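Local atomic coordinates of erythromycin dehydratase (Saccharopolyspora erythraea, PDB entry 3EL6), a protein that probably removes water from a beta-hydroxyacyl chain during erythromycin polyketide assembly, as the dehydratase domain of a modular synthase. Residues A[38-43]-A[116-121]; A[64-69]-A[75-80]; A[80-85]-A[149-154]; A[232-237]-A[249-254]. All coordinates share one frame; numbering follows the deposited sequence.

Interaction 1 (A[38-43]-A[116-121]); sequences PLLLAA and LRMSVG
L116 and M118 reach across to L39 and L40, and the contact is made by hydrocarbon groups, one of them the terminal methyl of a methionine. L116 comes first. L116 CD1 lies 4.5 Å from L39 CB, a light touch between buried leucines. R117 leaves from the other face of the strand. Its NH1 hydrogen-bonds to D45 O of the second subunit, and its NE makes a weak bond to T55 OG1 within the chain. One face of strand 114-123 therefore looks into the core and the other toward the dimer partner. M118 returns to the inner face. A bend at its last torsion (chi3 -70°) swings the terminal methyl round, and M118 CE comes to 4.1 Å from L40 CD1. The two side chains cross at about a right angle, and the closest atoms are their terminal methyls. M118 also packs on I131 and V133.

The two segments are not paired strands. Strand 52-58 lies between them, and it bonds through the backbone to L39 at R57 and to L116 at G56. A classic beta bulge sets L41 and A42 against T55. L85 of helix 79-93 covers L40, L116 and M118, as expected of the central helix of a hotdog fold. No hydrogen bond crosses, so the direct contact probably rests on burial of apolar surface, while strand 52-58 holds the two backbones.

Interaction 2 (A[64-69]-A[75-80]); sequences PWLAEH and TLVPGS
H69 and P78 meet here as the first and last residues of an HxxxGxxxxP sequence, the histidine motif of polyketide synthase dehydratases. The chain between them turns back through the short strands 69-71 and 74-75. Before the histidine, L66 packs its CD2 4.2 Å from P78 CD, with the two side chains crossing at about a right angle. The same methyl also touches V77. L66 O lies against T75 CG2, and one water donates to both L66 O and L76 O and so bridges them. A second water links A67 O and T75 OG1.

H69 has the largest share of the contact. H69 O accepts from L76 N at 3.2 Å, which closes the turn. Its side chain extends with CG anti to the backbone N (chi1 -177°), and H69 ND1 donates to L76 O at 2.7 Å. That oxygen sits near the ring edge, 20° out of its plane. One residue thus grips L76 by both its backbone and its ring, which fixes the rotation of the imidazole. F197 and Y193 also meet this ring. P78 covers one face in a CH-pi contact, with P78 CG 4.0 Å from the H69 ring centroid and 15° off the ring normal.

Interaction 3 (A[80-85]-A[149-154]); sequences SVLVDL and QHATGT
L82 points from helix 79-93 toward strand 148-156 and sets one methyl against two neighbouring residues, H150 and A151. L82 CD1 is 4.0 Å from H150 CB and 4.1 Å from A151 CB. Two consecutive residues can both turn their CB toward the helix because the strand has a classic beta bulge here, with H150 and A151 both opposite V133.

The two differ beyond CB. A151 ends there, so its methyl is the whole of its contact. H150 carries its imidazole away from L82, with CG anti to the carbonyl carbon (chi1 -75°). The leucine and histidine side chains pass each other at a slant, and L82 touches only the aliphatic root of H150. L82 also packs on L103 of strand 97-103, the strand next to 148-156, so this leucine rests over two adjacent strands.

The contact joins the helix of a hotdog fold to the sheet that wraps it. It is small and entirely apolar. H150 ND1 is hydrogen-bonded to R105 O, away from the leucine, so L82 meets carbon atoms although a histidine supplies one of them.

Interaction 4 (A[232-237]-A[249-254]); sequences AVAQTL and KLPFAW
A234 is the meeting point: its single methyl faces strand 251-259 and touches both W254 and P251. A234 CB lies 4.0 Å from W254 CH2 and 4.1 Å from W254 CZ2, at the far end of the six-membered ring. On the P251 side, A234 CB is 4.2 Å from P251 CG. W254 CB is not aimed at the helix; with CG anti to the carbonyl carbon (chi1 -68°) the indole extends until its six-membered ring reaches A234. No hydrogen bond crosses.

The next shell surrounds these groups. L297 of strand 290-299 touches A234, P251 and W254 alike. A classic beta bulge at F252 and A253, both opposite V298, lies between P251 and W254. On the helix side, V233 O takes two bonds from one residue: T236 OG1 at 2.8 Å, nearly in line with the carbonyl (175°), and T236 N at 3.1 Å. Q235 turns away from the strand. Its NE2 bonds to D231 OD2 and F197 O, and its OE1 to Y183 OH. D231 and Q235 fit the DxxxQ motif of this family.

Helix 227-235 lies against the second hotdog's strands. V233 and T236 pack on strands 266-273 and 278-284, while strand 251-259, which carries P251 and W254, runs between strands 97-103 and 290-299.

The four contacts spread across a double hotdog fold, in which helices 79-93 and 227-235 each pack against curved strands. Interactions 1 and 3 touch through L85, with centres 11 Å apart; their segments alternate along the chain. Interaction 2 is nested within the loop closed by interaction 1 and shares S80 and helix 79-93 with interaction 3. Interaction 4 comes last, in the second hotdog. Its centre is about 23 Å from that of interaction 1 and about 14 Å from that of interaction 3, which it touches where V83 meets W254. The HxxxGxxxxP segment and the DxxxQ helix meet where P78 touches D231, consistent with an active site between the hotdogs, as in related dehydratases.

Interaction 1 (A[38-43]-A[116-121])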
loop_
_atom_site.group_PDB
_atom_site.type_symbol
_atom_site.label_atom_id
_atom_site.label_comp_id
_atom_site.label_asym_id
_atom_site.label_seq_id
_atom_site.Cartn_x
_atom_site.Cartn_y
_atom_site.Cartn_z
ATOM N N PRO A 38 -15.475 -8.194 -7.928
ATOM C CA PRO A 38 -15.344 -9.673 -7.924
ATOM C C PRO A 38 -13.912 -10.237 -7.956
ATOM O O PRO A 38 -13.694 -11.361 -7.453
ATOM C CB PRO A 38 -16.051 -10.094 -9.224
ATOM C CG PRO A 38 -16.988 -8.980 -9.537
ATOM C CD PRO A 38 -16.354 -7.699 -9.000
ATOM N N LEU A 39 -12.964 -9.524 -8.574
ATOM C CA LEU A 39 -11.587 -10.011 -8.704
ATOM C C LEU A 39 -10.663 -9.494 -7.578
ATOM O O LEU A 39 -9.534 -9.960 -7.426
ATOM C CB LEU A 39 -11.012 -9.774 -10.107
ATOM C CG LEU A 39 -11.925 -10.199 -11.251
ATOM C CD1 LEU A 39 -11.282 -9.855 -12.613
ATOM C CD2 LEU A 39 -12.261 -11.713 -11.158
ATOM N N LEU A 40 -11.163 -8.602 -6.750
ATOM C CA LEU A 40 -10.306 -7.998 -5.725
ATOM C C LEU A 40 -10.580 -8.603 -4.367
ATOM O O LEU A 40 -11.687 -9.120 -4.112
ATOM C CB LEU A 40 -10.471 -6.479 -5.642
ATOM C CG LEU A 40 -9.984 -5.795 -6.912
ATOM C CD1 LEU A 40 -10.199 -4.282 -6.773
ATOM C CD2 LEU A 40 -8.481 -6.193 -7.193
ATOM N N LEU A 41 -9.570 -8.529 -3.508
ATOM C CA LEU A 41 -9.631 -9.144 -2.197
ATOM C C LEU A 41 -9.560 -8.092 -1.099
ATOM O O LEU A 41 -10.402 -8.081 -0.187
ATOM C CB LEU A 41 -8.450 -10.126 -2.049
ATOM C CG LEU A 41 -8.528 -11.369 -2.957
ATOM C CD1 LEU A 41 -7.129 -12.042 -3.001
ATOM C CD2 LEU A 41 -9.648 -12.272 -2.462
ATOM N N ALA A 42 -8.569 -7.204 -1.164
ATOM C CA ALA A 42 -8.437 -6.178 -0.153
ATOM C C ALA A 42 -7.940 -4.891 -0.778
ATOM O O ALA A 42 -7.300 -4.912 -1.859
ATOM C CB ALA A 42 -7.406 -6.611 0.867
ATOM N N ALA A 43 -8.228 -3.788 -0.104
ATOM C CA ALA A 43 -7.663 -2.522 -0.493
ATOM C C ALA A 43 -7.026 -1.883 0.762
ATOM O O ALA A 43 -7.550 -2.034 1.905
ATOM C CB ALA A 43 -8.717 -1.632 -1.076
ATOM N N LEU A 116 -3.007 -10.553 -8.543
ATOM C CA LEU A 116 -3.057 -9.241 -9.170
ATOM C C LEU A 116 -2.747 -8.218 -8.078
ATOM O O LEU A 116 -3.106 -8.413 -6.889
ATOM C CB LEU A 116 -4.498 -8.931 -9.616
ATOM C CG LEU A 116 -4.990 -9.928 -10.651
ATOM C CD1 LEU A 116 -6.563 -9.780 -10.760
ATOM C CD2 LEU A 116 -4.249 -9.673 -11.923
ATOM N N ARG A 117 -2.067 -7.149 -8.470
ATOM C CA ARG A 117 -1.788 -6.052 -7.512
ATOM C C ARG A 117 -1.815 -4.741 -8.283
ATOM O O ARG A 117 -1.130 -4.593 -9.313
ATOM C CB ARG A 117 -0.443 -6.345 -6.817
ATOM C CG ARG A 117 0.119 -5.223 -5.896
ATOM C CD ARG A 117 -0.039 -5.343 -4.371
ATOM N NE ARG A 117 -0.378 -6.574 -3.683
ATOM C CZ ARG A 117 0.458 -7.229 -2.898
ATOM N NH1 ARG A 117 1.735 -6.803 -2.769
ATOM N NH2 ARG A 117 0.067 -8.333 -2.282
ATOM N N MET A 118 -2.650 -3.783 -7.851
ATOM C CA MET A 118 -2.686 -2.477 -8.474
ATOM C C MET A 118 -2.216 -1.458 -7.444
ATOM O O MET A 118 -2.582 -1.568 -6.292
ATOM C CB MET A 118 -4.114 -2.094 -8.916
ATOM C CG MET A 118 -4.610 -2.853 -10.101
ATOM S SD MET A 118 -6.180 -2.098 -10.477
ATOM C CE MET A 118 -7.209 -2.639 -9.094
ATOM N N SER A 119 -1.338 -0.547 -7.845
ATOM C CA SER A 119 -0.847 0.513 -6.955
ATOM C C SER A 119 -1.204 1.838 -7.566
ATOM O O SER A 119 -0.879 2.068 -8.727
ATOM C CB SER A 119 0.700 0.493 -6.836
ATOM O OG SER A 119 1.151 -0.837 -6.613
ATOM N N VAL A 120 -1.835 2.701 -6.770
ATOM C CA VAL A 120 -2.143 4.075 -7.196
ATOM C C VAL A 120 -1.280 5.049 -6.368
ATOM O O VAL A 120 -1.281 4.986 -5.140
ATOM C CB VAL A 120 -3.609 4.367 -6.989
ATOM C CG1 VAL A 120 -3.940 5.865 -7.348
ATOM C CG2 VAL A 120 -4.447 3.401 -7.912
ATOM N N GLY A 121 -0.543 5.912 -7.024
ATOM C CA GLY A 121 0.440 6.739 -6.289
ATOM C C GLY A 121 -0.074 8.098 -5.961
ATOM O O GLY A 121 -1.279 8.353 -6.021
#

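Interaction 2 (A[64-69]-A[75-80])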
loop_
_atom_site.group_PDB
_atom_site.type_symbol
_atom_site.label_atom_id
_atom_site.label_comp_id
_atom_site.label_asym_id
_atom_site.label_seq_id
_atom_site.Cartn_x
_atom_site.Cartn_y
_atom_site.Cartn_z
ATOM N N PRO A 64 -14.911 -18.893 -14.967
ATOM C CA PRO A 64 -14.635 -19.890 -16.005
ATOM C C PRO A 64 -14.475 -19.271 -17.382
ATOM O O PRO A 64 -13.840 -19.834 -18.254
ATOM C CB PRO A 64 -15.858 -20.865 -15.942
ATOM C CG PRO A 64 -16.408 -20.705 -14.549
ATOM C CD PRO A 64 -15.975 -19.286 -14.022
ATOM N N TRP A 65 -15.033 -18.085 -17.592
ATOM C CA TRP A 65 -14.880 -17.441 -18.886
ATOM C C TRP A 65 -13.460 -17.138 -19.221
ATOM O O TRP A 65 -13.119 -16.974 -20.362
ATOM C CB TRP A 65 -15.716 -16.141 -18.950
ATOM C CG TRP A 65 -15.615 -15.237 -17.714
ATOM C CD1 TRP A 65 -16.436 -15.215 -16.656
ATOM C CD2 TRP A 65 -14.627 -14.199 -17.482
ATOM N NE1 TRP A 65 -16.029 -14.231 -15.755
ATOM C CE2 TRP A 65 -14.932 -13.596 -16.262
ATOM C CE3 TRP A 65 -13.523 -13.734 -18.212
ATOM C CZ2 TRP A 65 -14.171 -12.530 -15.721
ATOM C CZ3 TRP A 65 -12.754 -12.661 -17.659
ATOM C CH2 TRP A 65 -13.105 -12.092 -16.457
ATOM N N LEU A 66 -12.590 -17.083 -18.217
ATOM C CA LEU A 66 -11.152 -16.921 -18.542
ATOM C C LEU A 66 -10.631 -18.002 -19.519
ATOM O O LEU A 66 -9.761 -17.773 -20.413
ATOM C CB LEU A 66 -10.356 -16.833 -17.234
ATOM C CG LEU A 66 -10.522 -15.477 -16.526
ATOM C CD1 LEU A 66 -10.077 -15.545 -15.053
ATOM C CD2 LEU A 66 -9.752 -14.355 -17.278
ATOM N N ALA A 67 -11.210 -19.187 -19.413
ATOM C CA ALA A 67 -10.719 -20.275 -20.239
ATOM C C ALA A 67 -11.145 -20.101 -21.702
ATOM O O ALA A 67 -10.622 -20.799 -22.616
ATOM C CB ALA A 67 -11.251 -21.606 -19.677
ATOM N N GLU A 68 -12.089 -19.182 -21.953
ATOM C CA GLU A 68 -12.657 -19.035 -23.321
ATOM C C GLU A 68 -12.086 -17.898 -24.174
ATOM O O GLU A 68 -12.677 -17.521 -25.188
ATOM C CB GLU A 68 -14.185 -18.936 -23.227
ATOM C CG GLU A 68 -14.761 -20.225 -22.640
ATOM C CD GLU A 68 -16.194 -20.491 -22.953
ATOM O OE1 GLU A 68 -16.950 -19.513 -23.228
ATOM O OE2 GLU A 68 -16.577 -21.701 -22.845
ATOM N N HIS A 69 -10.921 -17.368 -23.776
ATOM C CA HIS A 69 -10.232 -16.341 -24.541
ATOM C C HIS A 69 -8.843 -16.847 -24.846
ATOM O O HIS A 69 -7.894 -16.547 -24.102
ATOM C CB HIS A 69 -10.166 -15.023 -23.748
ATOM C CG HIS A 69 -9.537 -13.895 -24.497
ATOM N ND1 HIS A 69 -8.203 -13.559 -24.356
ATOM C CD2 HIS A 69 -10.057 -13.015 -25.389
ATOM C CE1 HIS A 69 -7.929 -12.523 -25.134
ATOM N NE2 HIS A 69 -9.036 -12.172 -25.771
ATOM N N THR A 75 -3.916 -19.408 -23.222
ATOM C CA THR A 75 -5.000 -18.779 -22.505
ATOM C C THR A 75 -4.516 -17.423 -22.012
ATOM O O THR A 75 -3.711 -17.342 -21.070
ATOM C CB THR A 75 -5.460 -19.611 -21.313
ATOM O OG1 THR A 75 -5.956 -20.870 -21.789
ATOM C CG2 THR A 75 -6.583 -18.906 -20.585
ATOM N N LEU A 76 -5.018 -16.368 -22.650
ATOM C CA LEU A 76 -4.566 -15.016 -22.359
ATOM C C LEU A 76 -5.674 -14.280 -21.652
ATOM O O LEU A 76 -6.829 -14.271 -22.112
ATOM C CB LEU A 76 -4.216 -14.270 -23.645
ATOM C CG LEU A 76 -3.074 -14.865 -24.439
ATOM C CD1 LEU A 76 -2.682 -13.833 -25.452
ATOM C CD2 LEU A 76 -1.898 -15.190 -23.506
ATOM N N VAL A 77 -5.350 -13.659 -20.522
ATOM C CA VAL A 77 -6.313 -12.780 -19.878
ATOM C C VAL A 77 -6.545 -11.564 -20.833
ATOM O O VAL A 77 -5.587 -10.895 -21.300
ATOM C CB VAL A 77 -5.764 -12.287 -18.511
ATOM C CG1 VAL A 77 -6.725 -11.264 -17.873
ATOM C CG2 VAL A 77 -5.601 -13.494 -17.572
ATOM N N PRO A 78 -7.809 -11.269 -21.125
ATOM C CA PRO A 78 -8.090 -10.124 -21.988
ATOM C C PRO A 78 -7.642 -8.789 -21.303
ATOM O O PRO A 78 -7.808 -8.603 -20.088
ATOM C CB PRO A 78 -9.605 -10.119 -22.114
ATOM C CG PRO A 78 -10.092 -11.410 -21.512
ATOM C CD PRO A 78 -9.027 -11.872 -20.549
ATOM N N GLY A 79 -7.050 -7.907 -22.095
ATOM C CA GLY A 79 -6.685 -6.571 -21.596
ATOM C C GLY A 79 -7.817 -5.852 -20.920
ATOM O O GLY A 79 -7.573 -5.006 -20.019
ATOM N N SER A 80 -9.059 -6.140 -21.321
ATOM C CA SER A 80 -10.204 -5.477 -20.724
ATOM C C SER A 80 -10.348 -5.802 -19.247
ATOM O O SER A 80 -10.936 -5.039 -18.513
ATOM C CB SER A 80 -11.506 -5.919 -21.435
ATOM O OG SER A 80 -11.597 -7.327 -21.319
HETATM O O HOH W 1 -8.675 -15.397 -20.370
HETATM O O HOH W 2 -8.257 -21.989 -21.998
#

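Interaction 3 (A[80-85]-A[149-154])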
loop_
_atom_site.group_PDB
_atom_site.type_symbol
_atom_site.label_atom_id
_atom_site.label_comp_id
_atom_site.label_asym_id
_atom_site.label_seq_id
_atom_site.Cartn_x
_atom_site.Cartn_y
_atom_site.Cartn_z
ATOM N N SER A 80 -9.059 -6.140 -21.321
ATOM C CA SER A 80 -10.204 -5.477 -20.724
ATOM C C SER A 80 -10.348 -5.802 -19.247
ATOM O O SER A 80 -10.936 -5.039 -18.513
ATOM C CB SER A 80 -11.506 -5.919 -21.435
ATOM O OG SER A 80 -11.597 -7.327 -21.319
ATOM N N VAL A 81 -9.809 -6.931 -18.799
ATOM C CA VAL A 81 -9.817 -7.220 -17.368
ATOM C C VAL A 81 -9.004 -6.131 -16.608
ATOM O O VAL A 81 -9.391 -5.696 -15.492
ATOM C CB VAL A 81 -9.226 -8.653 -17.105
ATOM C CG1 VAL A 81 -8.926 -8.900 -15.592
ATOM C CG2 VAL A 81 -10.276 -9.675 -17.636
ATOM N N LEU A 82 -7.861 -5.799 -17.159
ATOM C CA LEU A 82 -6.988 -4.796 -16.514
ATOM C C LEU A 82 -7.634 -3.438 -16.618
ATOM O O LEU A 82 -7.488 -2.619 -15.719
ATOM C CB LEU A 82 -5.603 -4.790 -17.160
ATOM C CG LEU A 82 -4.900 -6.162 -17.066
ATOM C CD1 LEU A 82 -3.379 -6.053 -17.500
ATOM C CD2 LEU A 82 -5.089 -6.853 -15.695
ATOM N N VAL A 83 -8.335 -3.151 -17.724
ATOM C CA VAL A 83 -8.989 -1.830 -17.864
ATOM C C VAL A 83 -10.123 -1.709 -16.825
ATOM O O VAL A 83 -10.282 -0.694 -16.125
ATOM C CB VAL A 83 -9.548 -1.633 -19.313
ATOM C CG1 VAL A 83 -10.499 -0.355 -19.444
ATOM C CG2 VAL A 83 -8.395 -1.620 -20.315
ATOM N N ASP A 84 -10.926 -2.757 -16.680
ATOM C CA ASP A 84 -12.037 -2.701 -15.704
ATOM C C ASP A 84 -11.466 -2.575 -14.295
ATOM O O ASP A 84 -11.921 -1.788 -13.493
ATOM C CB ASP A 84 -12.916 -3.999 -15.835
ATOM C CG ASP A 84 -13.796 -4.207 -14.605
ATOM O OD1 ASP A 84 -14.675 -3.341 -14.315
ATOM O OD2 ASP A 84 -13.551 -5.194 -13.869
ATOM N N LEU A 85 -10.389 -3.309 -14.012
ATOM C CA LEU A 85 -9.824 -3.225 -12.643
ATOM C C LEU A 85 -9.298 -1.798 -12.393
ATOM O O LEU A 85 -9.444 -1.276 -11.321
ATOM C CB LEU A 85 -8.677 -4.240 -12.503
ATOM C CG LEU A 85 -9.179 -5.666 -12.140
ATOM C CD1 LEU A 85 -8.007 -6.574 -12.334
ATOM C CD2 LEU A 85 -9.718 -5.767 -10.733
ATOM N N GLN A 149 5.294 -6.583 -14.172
ATOM C CA GLN A 149 4.413 -5.461 -14.527
ATOM C C GLN A 149 3.644 -5.758 -15.811
ATOM O O GLN A 149 4.267 -6.168 -16.796
ATOM C CB GLN A 149 5.195 -4.181 -14.737
ATOM C CG GLN A 149 4.250 -3.015 -14.981
ATOM C CD GLN A 149 4.943 -1.721 -15.002
ATOM O OE1 GLN A 149 4.888 -0.990 -15.990
ATOM N NE2 GLN A 149 5.577 -1.386 -13.897
ATOM N N HIS A 150 2.316 -5.600 -15.809
ATOM C CA HIS A 150 1.546 -5.872 -17.038
ATOM C C HIS A 150 0.904 -4.628 -17.652
ATOM O O HIS A 150 0.626 -4.613 -18.867
ATOM C CB HIS A 150 0.482 -6.943 -16.812
ATOM C CG HIS A 150 1.076 -8.315 -16.739
ATOM N ND1 HIS A 150 1.278 -9.096 -17.856
ATOM C CD2 HIS A 150 1.575 -9.012 -15.688
ATOM C CE1 HIS A 150 1.880 -10.224 -17.493
ATOM N NE2 HIS A 150 2.070 -10.198 -16.183
ATOM N N ALA A 151 0.683 -3.590 -16.835
ATOM C CA ALA A 151 0.078 -2.357 -17.384
ATOM C C ALA A 151 0.488 -1.165 -16.534
ATOM O O ALA A 151 0.781 -1.328 -15.357
ATOM C CB ALA A 151 -1.421 -2.465 -17.392
ATOM N N THR A 152 0.373 0.022 -17.115
ATOM C CA THR A 152 0.568 1.246 -16.371
ATOM C C THR A 152 -0.241 2.341 -17.042
ATOM O O THR A 152 -0.459 2.315 -18.269
ATOM C CB THR A 152 2.063 1.662 -16.331
ATOM O OG1 THR A 152 2.208 2.767 -15.427
ATOM C CG2 THR A 152 2.534 2.089 -17.707
ATOM N N GLY A 153 -0.713 3.289 -16.260
ATOM C CA GLY A 153 -1.521 4.363 -16.841
ATOM C C GLY A 153 -1.704 5.506 -15.863
ATOM O O GLY A 153 -0.922 5.649 -14.894
ATOM N N THR A 154 -2.760 6.280 -16.089
ATOM C CA THR A 154 -3.011 7.513 -15.366
ATOM C C THR A 154 -4.500 7.633 -15.103
ATOM O O THR A 154 -5.309 7.377 -16.014
ATOM C CB THR A 154 -2.518 8.717 -16.247
ATOM O OG1 THR A 154 -1.104 8.580 -16.478
ATOM C CG2 THR A 154 -2.828 10.086 -15.575
#

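Interaction 4 (A[232-237]-A[249-254])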
loop_
_atom_site.group_PDB
_atom_site.type_symbol
_atom_site.label_atom_id
_atom_site.label_comp_id
_atom_site.label_asym_id
_atom_site.label_seq_id
_atom_site.Cartn_x
_atom_site.Cartn_y
_atom_site.Cartn_z
ATOM N N ALA A 232 -15.851 -7.422 -25.614
ATOM C CA ALA A 232 -16.754 -7.510 -26.791
ATOM C C ALA A 232 -17.017 -6.092 -27.399
ATOM O O ALA A 232 -17.128 -5.912 -28.614
ATOM C CB ALA A 232 -18.022 -8.205 -26.401
ATOM N N VAL A 233 -17.057 -5.063 -26.574
ATOM C CA VAL A 233 -17.035 -3.683 -27.117
ATOM C C VAL A 233 -15.806 -3.410 -27.965
ATOM O O VAL A 233 -15.924 -2.881 -29.070
ATOM C CB VAL A 233 -17.104 -2.646 -25.982
ATOM C CG1 VAL A 233 -16.812 -1.265 -26.495
ATOM C CG2 VAL A 233 -18.463 -2.718 -25.318
ATOM N N ALA A 234 -14.628 -3.773 -27.467
ATOM C CA ALA A 234 -13.406 -3.669 -28.246
ATOM C C ALA A 234 -13.418 -4.556 -29.476
ATOM O O ALA A 234 -12.758 -4.260 -30.506
ATOM C CB ALA A 234 -12.173 -4.008 -27.338
ATOM N N GLN A 235 -14.148 -5.668 -29.397
ATOM C CA GLN A 235 -14.264 -6.524 -30.599
ATOM C C GLN A 235 -14.862 -5.803 -31.802
ATOM O O GLN A 235 -14.640 -6.234 -32.915
ATOM C CB GLN A 235 -15.044 -7.804 -30.325
ATOM C CG GLN A 235 -14.318 -8.864 -29.493
ATOM C CD GLN A 235 -15.280 -10.018 -29.221
ATOM O OE1 GLN A 235 -16.034 -10.391 -30.118
ATOM N NE2 GLN A 235 -15.326 -10.515 -27.964
ATOM N N THR A 236 -15.583 -4.708 -31.577
ATOM C CA THR A 236 -16.176 -4.024 -32.710
ATOM C C THR A 236 -15.083 -3.537 -33.676
ATOM O O THR A 236 -15.359 -3.290 -34.868
ATOM C CB THR A 236 -17.094 -2.889 -32.308
ATOM O OG1 THR A 236 -16.325 -1.880 -31.642
ATOM C CG2 THR A 236 -18.223 -3.383 -31.327
ATOM N N LEU A 237 -13.842 -3.359 -33.181
ATOM C CA LEU A 237 -12.775 -2.886 -34.057
ATOM C C LEU A 237 -12.474 -3.892 -35.159
ATOM O O LEU A 237 -11.922 -3.519 -36.211
ATOM C CB LEU A 237 -11.479 -2.577 -33.281
ATOM C CG LEU A 237 -11.409 -1.117 -32.741
ATOM C CD1 LEU A 237 -12.522 -0.780 -31.817
ATOM C CD2 LEU A 237 -10.021 -0.798 -32.048
ATOM N N LYS A 249 -5.536 -6.250 -34.583
ATOM C CA LYS A 249 -4.831 -7.155 -33.666
ATOM C C LYS A 249 -5.466 -7.157 -32.259
ATOM O O LYS A 249 -6.705 -7.129 -32.120
ATOM C CB LYS A 249 -3.331 -6.808 -33.592
ATOM C CG LYS A 249 -2.595 -6.745 -34.960
ATOM C CD LYS A 249 -3.258 -5.730 -35.920
ATOM C CE LYS A 249 -2.248 -5.028 -36.857
ATOM N NZ LYS A 249 -1.555 -3.848 -36.237
ATOM N N LEU A 250 -4.624 -7.203 -31.221
ATOM C CA LEU A 250 -5.092 -7.101 -29.836
ATOM C C LEU A 250 -4.955 -5.634 -29.366
ATOM O O LEU A 250 -3.955 -4.989 -29.681
ATOM C CB LEU A 250 -4.224 -8.002 -28.949
ATOM C CG LEU A 250 -4.681 -9.381 -28.438
ATOM C CD1 LEU A 250 -5.871 -9.966 -29.165
ATOM C CD2 LEU A 250 -3.516 -10.356 -28.384
ATOM N N PRO A 251 -5.943 -5.108 -28.613
ATOM C CA PRO A 251 -5.791 -3.716 -28.154
ATOM C C PRO A 251 -4.583 -3.618 -27.254
ATOM O O PRO A 251 -4.304 -4.534 -26.489
ATOM C CB PRO A 251 -7.050 -3.467 -27.333
ATOM C CG PRO A 251 -8.036 -4.497 -27.778
ATOM C CD PRO A 251 -7.233 -5.690 -28.214
ATOM N N PHE A 252 -3.848 -2.527 -27.337
ATOM C CA PHE A 252 -2.731 -2.375 -26.428
ATOM C C PHE A 252 -2.711 -1.024 -25.661
ATOM O O PHE A 252 -2.018 -0.914 -24.659
ATOM C CB PHE A 252 -1.404 -2.648 -27.149
ATOM C CG PHE A 252 -0.711 -1.433 -27.578
ATOM C CD1 PHE A 252 0.311 -0.902 -26.812
ATOM C CD2 PHE A 252 -1.072 -0.797 -28.743
ATOM C CE1 PHE A 252 0.946 0.247 -27.204
ATOM C CE2 PHE A 252 -0.426 0.363 -29.141
ATOM C CZ PHE A 252 0.566 0.886 -28.351
ATOM N N ALA A 253 -3.487 -0.031 -26.097
ATOM C CA ALA A 253 -3.505 1.244 -25.383
ATOM C C ALA A 253 -4.916 1.755 -25.388
ATOM O O ALA A 253 -5.545 1.817 -26.472
ATOM C CB ALA A 253 -2.588 2.265 -26.093
ATOM N N TRP A 254 -5.436 2.092 -24.210
ATOM C CA TRP A 254 -6.757 2.661 -24.112
ATOM C C TRP A 254 -6.600 4.094 -23.630
ATOM O O TRP A 254 -5.958 4.335 -22.604
ATOM C CB TRP A 254 -7.568 1.912 -23.065
ATOM C CG TRP A 254 -7.931 0.456 -23.432
ATOM C CD1 TRP A 254 -7.077 -0.604 -23.530
ATOM C CD2 TRP A 254 -9.253 -0.060 -23.633
ATOM N NE1 TRP A 254 -7.803 -1.758 -23.806
ATOM C CE2 TRP A 254 -9.134 -1.445 -23.869
ATOM C CE3 TRP A 254 -10.508 0.504 -23.614
ATOM C CZ2 TRP A 254 -10.239 -2.264 -24.121
ATOM C CZ3 TRP A 254 -11.635 -0.329 -23.863
ATOM C CH2 TRP A 254 -11.473 -1.686 -24.113
#